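Local coordinates for transcriptional regulator, LacI family (Corynebacterium glutamicum, PDB 3H5T), which activates transcription of the inositol phosphate synthase gene ino1 in an inositol-dependent manner by binding a palindromic promoter motif, and so takes part in regulating cell wall biogenesis, at residues 240-248 / 258-269. Sequence-based numbering, arbitrary orientation.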
ATOM      1  N   GLY A 240       5.563  28.396  -6.698  1.00 43.33           N
ATOM      2  CA  GLY A 240       4.393  29.143  -6.271  1.00 40.78           C
ATOM      3  C   GLY A 240       3.241  29.125  -7.262  1.00 40.94           C
ATOM      4  O   GLY A 240       2.109  29.453  -6.897  1.00 40.37           O
ATOM      5  N   THR A 241       3.516  28.741  -8.507  1.00 39.47           N
ATOM      6  CA  THR A 241       2.485  28.695  -9.544  1.00 40.33           C
ATOM      7  C   THR A 241       1.750  27.353  -9.626  1.00 39.77           C
ATOM      8  O   THR A 241       0.703  27.249 -10.274  1.00 40.08           O
ATOM      9  CB  THR A 241       3.081  28.965 -10.938  1.00 42.33           C
ATOM     10  OG1 THR A 241       3.971  27.896 -11.288  1.00 43.82           O
ATOM     11  CG2 THR A 241       3.844  30.284 -10.954  1.00 43.89           C
ATOM     12  N   VAL A 242       2.301  26.330  -8.982  1.00 37.29           N
ATOM     13  CA  VAL A 242       1.703  25.001  -9.009  1.00 34.53           C
ATOM     14  C   VAL A 242       0.767  24.746  -7.830  1.00 32.12           C
ATOM     15  O   VAL A 242       1.210  24.475  -6.717  1.00 31.92           O
ATOM     16  CB  VAL A 242       2.793  23.902  -9.019  1.00 35.35           C
ATOM     17  CG1 VAL A 242       2.142  22.530  -9.148  1.00 35.85           C
ATOM     18  CG2 VAL A 242       3.767  24.140 -10.159  1.00 33.03           C
ATOM     19  N   PRO A 243      -0.548  24.813  -8.069  1.00 30.10           N
ATOM     20  CA  PRO A 243      -1.540  24.588  -7.014  1.00 29.81           C
ATOM     21  C   PRO A 243      -1.492  23.161  -6.460  1.00 30.32           C
ATOM     22  O   PRO A 243      -1.261  22.204  -7.199  1.00 30.51           O
ATOM     23  CB  PRO A 243      -2.854  24.902  -7.716  1.00 29.93           C
ATOM     24  CG  PRO A 243      -2.586  24.457  -9.118  1.00 29.31           C
ATOM     25  CD  PRO A 243      -1.200  24.986  -9.378  1.00 28.25           C
ATOM     26  N   ILE A 244      -1.716  23.032  -5.155  1.00 30.33           N
ATOM     27  CA  ILE A 244      -1.687  21.740  -4.480  1.00 29.54           C
ATOM     28  C   ILE A 244      -2.904  21.544  -3.580  1.00 28.63           C
ATOM     29  O   ILE A 244      -3.051  22.234  -2.577  1.00 30.10           O
ATOM     30  CB  ILE A 244      -0.406  21.611  -3.618  1.00 30.43           C
ATOM     31  CG1 ILE A 244       0.829  21.660  -4.522  1.00 31.62           C
ATOM     32  CG2 ILE A 244      -0.436  20.317  -2.808  1.00 30.90           C
ATOM     33  CD1 ILE A 244       2.139  21.736  -3.772  1.00 32.72           C
ATOM     34  N   MET A 245      -3.777  20.606  -3.934  1.00 26.69           N
ATOM     35  CA  MET A 245      -4.953  20.341  -3.115  1.00 25.09           C
ATOM     36  C   MET A 245      -4.897  18.961  -2.465  1.00 24.52           C
ATOM     37  O   MET A 245      -4.237  18.050  -2.963  1.00 24.15           O
ATOM     38  CB  MET A 245      -6.234  20.493  -3.942  1.00 22.84           C
ATOM     39  CG  MET A 245      -6.489  21.936  -4.385  1.00 19.91           C
ATOM     40  SD  MET A 245      -8.227  22.345  -4.505  1.00 11.51           S
ATOM     41  CE  MET A 245      -8.103  24.086  -4.836  1.00 15.17           C
ATOM     42  N   GLU A 246      -5.601  18.816  -1.347  1.00 24.49           N
ATOM     43  CA  GLU A 246      -5.610  17.566  -0.604  1.00 23.69           C
ATOM     44  C   GLU A 246      -6.982  17.176  -0.066  1.00 24.43           C
ATOM     45  O   GLU A 246      -7.879  18.009   0.048  1.00 24.98           O
ATOM     46  CB  GLU A 246      -4.611  17.675   0.562  1.00 22.38           C
ATOM     47  CG  GLU A 246      -5.147  17.295   1.945  1.00 21.90           C
ATOM     48  CD  GLU A 246      -4.144  17.555   3.066  1.00 20.91           C
ATOM     49  OE1 GLU A 246      -3.500  18.624   3.059  1.00 20.08           O
ATOM     50  OE2 GLU A 246      -4.009  16.701   3.965  1.00 16.81           O
ATOM     51  N   CYS A 247      -7.143  15.888   0.230  1.00 23.99           N
ATOM     52  CA  CYS A 247      -8.366  15.388   0.832  1.00 24.82           C
ATOM     53  C   CYS A 247      -7.910  14.581   2.040  1.00 25.01           C
ATOM     54  O   CYS A 247      -7.242  13.551   1.915  1.00 27.28           O
ATOM     55  CB  CYS A 247      -9.199  14.544  -0.154  1.00 26.66           C
ATOM     56  SG  CYS A 247      -8.428  13.132  -0.958  1.00 30.64           S
ATOM     57  N   TRP A 248      -8.238  15.086   3.221  1.00 23.60           N
ATOM     58  CA  TRP A 248      -7.837  14.445   4.464  1.00 23.55           C
ATOM     59  C   TRP A 248      -8.267  12.980   4.531  1.00 24.27           C
ATOM     60  O   TRP A 248      -7.511  12.118   4.983  1.00 24.67           O
ATOM     61  CB  TRP A 248      -8.415  15.220   5.639  1.00 21.67           C
ATOM     62  CG  TRP A 248      -7.646  15.043   6.892  1.00 20.65           C
ATOM     63  CD1 TRP A 248      -6.419  15.557   7.172  1.00 20.98           C
ATOM     64  CD2 TRP A 248      -8.057  14.317   8.051  1.00 20.01           C
ATOM     65  NE1 TRP A 248      -6.038  15.200   8.443  1.00 23.90           N
ATOM     66  CE2 TRP A 248      -7.026  14.436   9.004  1.00 21.48           C
ATOM     67  CE3 TRP A 248      -9.201  13.573   8.377  1.00 20.58           C
ATOM     68  CZ2 TRP A 248      -7.100  13.841  10.270  1.00 21.24           C
ATOM     69  CZ3 TRP A 248      -9.276  12.979   9.636  1.00 20.11           C
ATOM     70  CH2 TRP A 248      -8.228  13.118  10.567  1.00 20.14           C
ATOM     71  N   VAL A 258     -12.231  16.697  -4.254  1.00 28.39           N
ATOM     72  CA  VAL A 258     -10.957  17.397  -4.348  1.00 27.54           C
ATOM     73  C   VAL A 258     -10.502  17.582  -5.798  1.00 26.90           C
ATOM     74  O   VAL A 258      -9.791  18.537  -6.113  1.00 26.37           O
ATOM     75  CB  VAL A 258      -9.843  16.674  -3.536  1.00 27.99           C
ATOM     76  CG1 VAL A 258      -9.295  15.484  -4.309  1.00 26.44           C
ATOM     77  CG2 VAL A 258      -8.734  17.657  -3.201  1.00 28.72           C
ATOM     78  N   ALA A 259     -10.914  16.679  -6.683  1.00 26.17           N
ATOM     79  CA  ALA A 259     -10.538  16.787  -8.092  1.00 27.06           C
ATOM     80  C   ALA A 259     -11.387  17.865  -8.770  1.00 28.07           C
ATOM     81  O   ALA A 259     -10.896  18.638  -9.588  1.00 27.11           O
ATOM     82  CB  ALA A 259     -10.728  15.455  -8.791  1.00 26.89           C
ATOM     83  N   LYS A 260     -12.666  17.915  -8.418  1.00 28.81           N
ATOM     84  CA  LYS A 260     -13.559  18.908  -8.986  1.00 31.41           C
ATOM     85  C   LYS A 260     -13.091  20.309  -8.596  1.00 31.90           C
ATOM     86  O   LYS A 260     -12.963  21.186  -9.444  1.00 33.35           O
ATOM     87  CB  LYS A 260     -14.991  18.676  -8.490  1.00 32.86           C
ATOM     88  CG  LYS A 260     -15.953  19.813  -8.797  1.00 35.80           C
ATOM     89  CD  LYS A 260     -17.326  19.579  -8.170  1.00 38.61           C
ATOM     90  CE  LYS A 260     -17.994  18.342  -8.744  1.00 40.53           C
ATOM     91  NZ  LYS A 260     -19.385  18.153  -8.236  1.00 43.87           N
ATOM     92  N   GLU A 261     -12.812  20.508  -7.313  1.00 31.60           N
ATOM     93  CA  GLU A 261     -12.382  21.815  -6.826  1.00 31.78           C
ATOM     94  C   GLU A 261     -11.124  22.354  -7.511  1.00 31.63           C
ATOM     95  O   GLU A 261     -11.060  23.528  -7.863  1.00 33.28           O
ATOM     96  CB  GLU A 261     -12.145  21.762  -5.315  1.00 32.69           C
ATOM     97  CG  GLU A 261     -12.319  23.105  -4.642  1.00 33.97           C
ATOM     98  CD  GLU A 261     -11.701  23.164  -3.271  1.00 34.23           C
ATOM     99  OE1 GLU A 261     -12.015  22.294  -2.430  1.00 33.59           O
ATOM    100  OE2 GLU A 261     -10.901  24.092  -3.037  1.00 36.11           O
ATOM    101  N   LEU A 262     -10.127  21.498  -7.689  1.00 30.56           N
ATOM    102  CA  LEU A 262      -8.867  21.892  -8.311  1.00 30.07           C
ATOM    103  C   LEU A 262      -9.010  22.290  -9.780  1.00 31.66           C
ATOM    104  O   LEU A 262      -8.439  23.288 -10.223  1.00 29.80           O
ATOM    105  CB  LEU A 262      -7.857  20.743  -8.205  1.00 27.98           C
ATOM    106  CG  LEU A 262      -6.502  20.965  -8.871  1.00 25.52           C
ATOM    107  CD1 LEU A 262      -5.701  21.954  -8.060  1.00 23.98           C
ATOM    108  CD2 LEU A 262      -5.760  19.651  -8.980  1.00 25.76           C
ATOM    109  N   LEU A 263      -9.761  21.492 -10.534  1.00 33.42           N
ATOM    110  CA  LEU A 263      -9.960  21.740 -11.957  1.00 34.73           C
ATOM    111  C   LEU A 263     -10.978  22.843 -12.194  1.00 35.56           C
ATOM    112  O   LEU A 263     -10.963  23.502 -13.230  1.00 36.09           O
ATOM    113  CB  LEU A 263     -10.412  20.450 -12.649  1.00 34.83           C
ATOM    114  CG  LEU A 263      -9.415  19.296 -12.525  1.00 35.18           C
ATOM    115  CD1 LEU A 263      -9.975  18.055 -13.194  1.00 33.87           C
ATOM    116  CD2 LEU A 263      -8.078  19.710 -13.144  1.00 33.95           C
ATOM    117  N   GLU A 264     -11.860  23.029 -11.221  1.00 36.05           N
ATOM    118  CA  GLU A 264     -12.893  24.051 -11.286  1.00 37.02           C
ATOM    119  C   GLU A 264     -12.259  25.389 -10.894  1.00 37.77           C
ATOM    120  O   GLU A 264     -12.643  26.442 -11.399  1.00 40.08           O
ATOM    121  CB  GLU A 264     -14.022  23.690 -10.315  1.00 37.35           C
ATOM    122  CG  GLU A 264     -15.420  23.854 -10.865  1.00 37.81           C
ATOM    123  CD  GLU A 264     -16.459  23.166 -10.002  1.00 38.41           C
ATOM    124  OE1 GLU A 264     -16.448  23.369  -8.767  1.00 38.96           O
ATOM    125  OE2 GLU A 264     -17.292  22.424 -10.559  1.00 37.85           O
ATOM    126  N   THR A 265     -11.276  25.326  -9.999  1.00 36.62           N
ATOM    127  CA  THR A 265     -10.569  26.506  -9.519  1.00 36.05           C
ATOM    128  C   THR A 265      -9.459  26.961 -10.475  1.00 37.39           C
ATOM    129  O   THR A 265      -9.213  28.161 -10.638  1.00 36.94           O
ATOM    130  CB  THR A 265      -9.970  26.237  -8.129  1.00 35.27           C
ATOM    131  OG1 THR A 265     -11.032  25.952  -7.210  1.00 35.49           O
ATOM    132  CG2 THR A 265      -9.188  27.442  -7.631  1.00 33.77           C
ATOM    133  N   HIS A 266      -8.784  26.002 -11.099  1.00 38.07           N
ATOM    134  CA  HIS A 266      -7.718  26.309 -12.047  1.00 39.53           C
ATOM    135  C   HIS A 266      -8.049  25.610 -13.376  1.00 40.59           C
ATOM    136  O   HIS A 266      -7.477  24.567 -13.700  1.00 41.09           O
ATOM    137  CB  HIS A 266      -6.365  25.821 -11.508  1.00 37.65           C
ATOM    138  CG  HIS A 266      -6.021  26.350 -10.149  1.00 38.10           C
ATOM    139  ND1 HIS A 266      -6.527  25.809  -8.986  1.00 38.90           N
ATOM    140  CD2 HIS A 266      -5.220  27.374  -9.766  1.00 37.64           C
ATOM    141  CE1 HIS A 266      -6.054  26.473  -7.947  1.00 37.30           C
ATOM    142  NE2 HIS A 266      -5.259  27.429  -8.393  1.00 36.76           N
ATOM    143  N   PRO A 267      -8.984  26.184 -14.157  1.00 41.03           N
ATOM    144  CA  PRO A 267      -9.416  25.631 -15.450  1.00 40.77           C
ATOM    145  C   PRO A 267      -8.342  25.638 -16.534  1.00 41.01           C
ATOM    146  O   PRO A 267      -8.478  24.978 -17.566  1.00 41.73           O
ATOM    147  CB  PRO A 267     -10.610  26.515 -15.821  1.00 40.48           C
ATOM    148  CG  PRO A 267     -11.114  27.002 -14.495  1.00 40.77           C
ATOM    149  CD  PRO A 267      -9.829  27.332 -13.787  1.00 40.95           C
ATOM    150  N   ASP A 268      -7.277  26.387 -16.293  1.00 40.99           N
ATOM    151  CA  ASP A 268      -6.185  26.495 -17.246  1.00 41.12           C
ATOM    152  C   ASP A 268      -5.181  25.336 -17.184  1.00 41.09           C
ATOM    153  O   ASP A 268      -4.360  25.180 -18.088  1.00 41.19           O
ATOM    154  CB  ASP A 268      -5.459  27.819 -17.019  1.00 43.18           C
ATOM    155  CG  ASP A 268      -5.100  28.041 -15.561  1.00 46.03           C
ATOM    156  OD1 ASP A 268      -6.026  28.103 -14.719  1.00 46.38           O
ATOM    157  OD2 ASP A 268      -3.891  28.148 -15.253  1.00 48.51           O
ATOM    158  N   LEU A 269      -5.244  24.527 -16.125  1.00 39.53           N
ATOM    159  CA  LEU A 269      -4.318  23.403 -15.973  1.00 37.15           C
ATOM    160  C   LEU A 269      -4.409  22.406 -17.125  1.00 36.52           C
ATOM    161  O   LEU A 269      -5.500  22.061 -17.592  1.00 35.34           O
ATOM    162  CB  LEU A 269      -4.560  22.668 -14.644  1.00 37.24           C
ATOM    163  CG  LEU A 269      -4.230  23.376 -13.320  1.00 36.94           C
ATOM    164  CD1 LEU A 269      -4.649  22.493 -12.163  1.00 35.79           C
ATOM    165  CD2 LEU A 269      -2.743  23.689 -13.236  1.00 35.67           C
TER
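Strand 244-247 lies over helix 258-265 with the axes of the two segments 8.6 Å apart and running nearly antiparallel at 160°, Met245 facing Leu262 and Cys247 facing Val258. Pro243, Met245 and Cys247 point their side chains toward segment 258-269. Met245 CG meets Leu262 CD1 at 3.8 Å, and a bend at chi2 (-148°) sends the thioether across the side chain of Glu261 at about a right angle, SD lying 3.5 Å from Glu261 OE2. Val258 packs beneath Cys247, its CB 4.0 Å from Cys247 CB and its CG2 touching Met245 CB. This is a beta-alpha-beta crossover between parallel strands of a mixed sheet, as in the periplasmic-binding-protein-like domain of LacI regulators: strand 244-247, helix 252-265, then strand 271-274, with strand 192-197 between the two strands and its Leu195 touching both Met245 and Leu262. Beyond the helix end, Pro243 CB sits over one face of the His266 imidazole in a CH-pi contact, 3.7 Å from the ring centroid. His266 ND1 makes a weak hydrogen bond to Leu262 O, which lies at the ring edge, in plane. Leu269 CD1 and CD2 both approach Pro243 CG, at 4.2 Å.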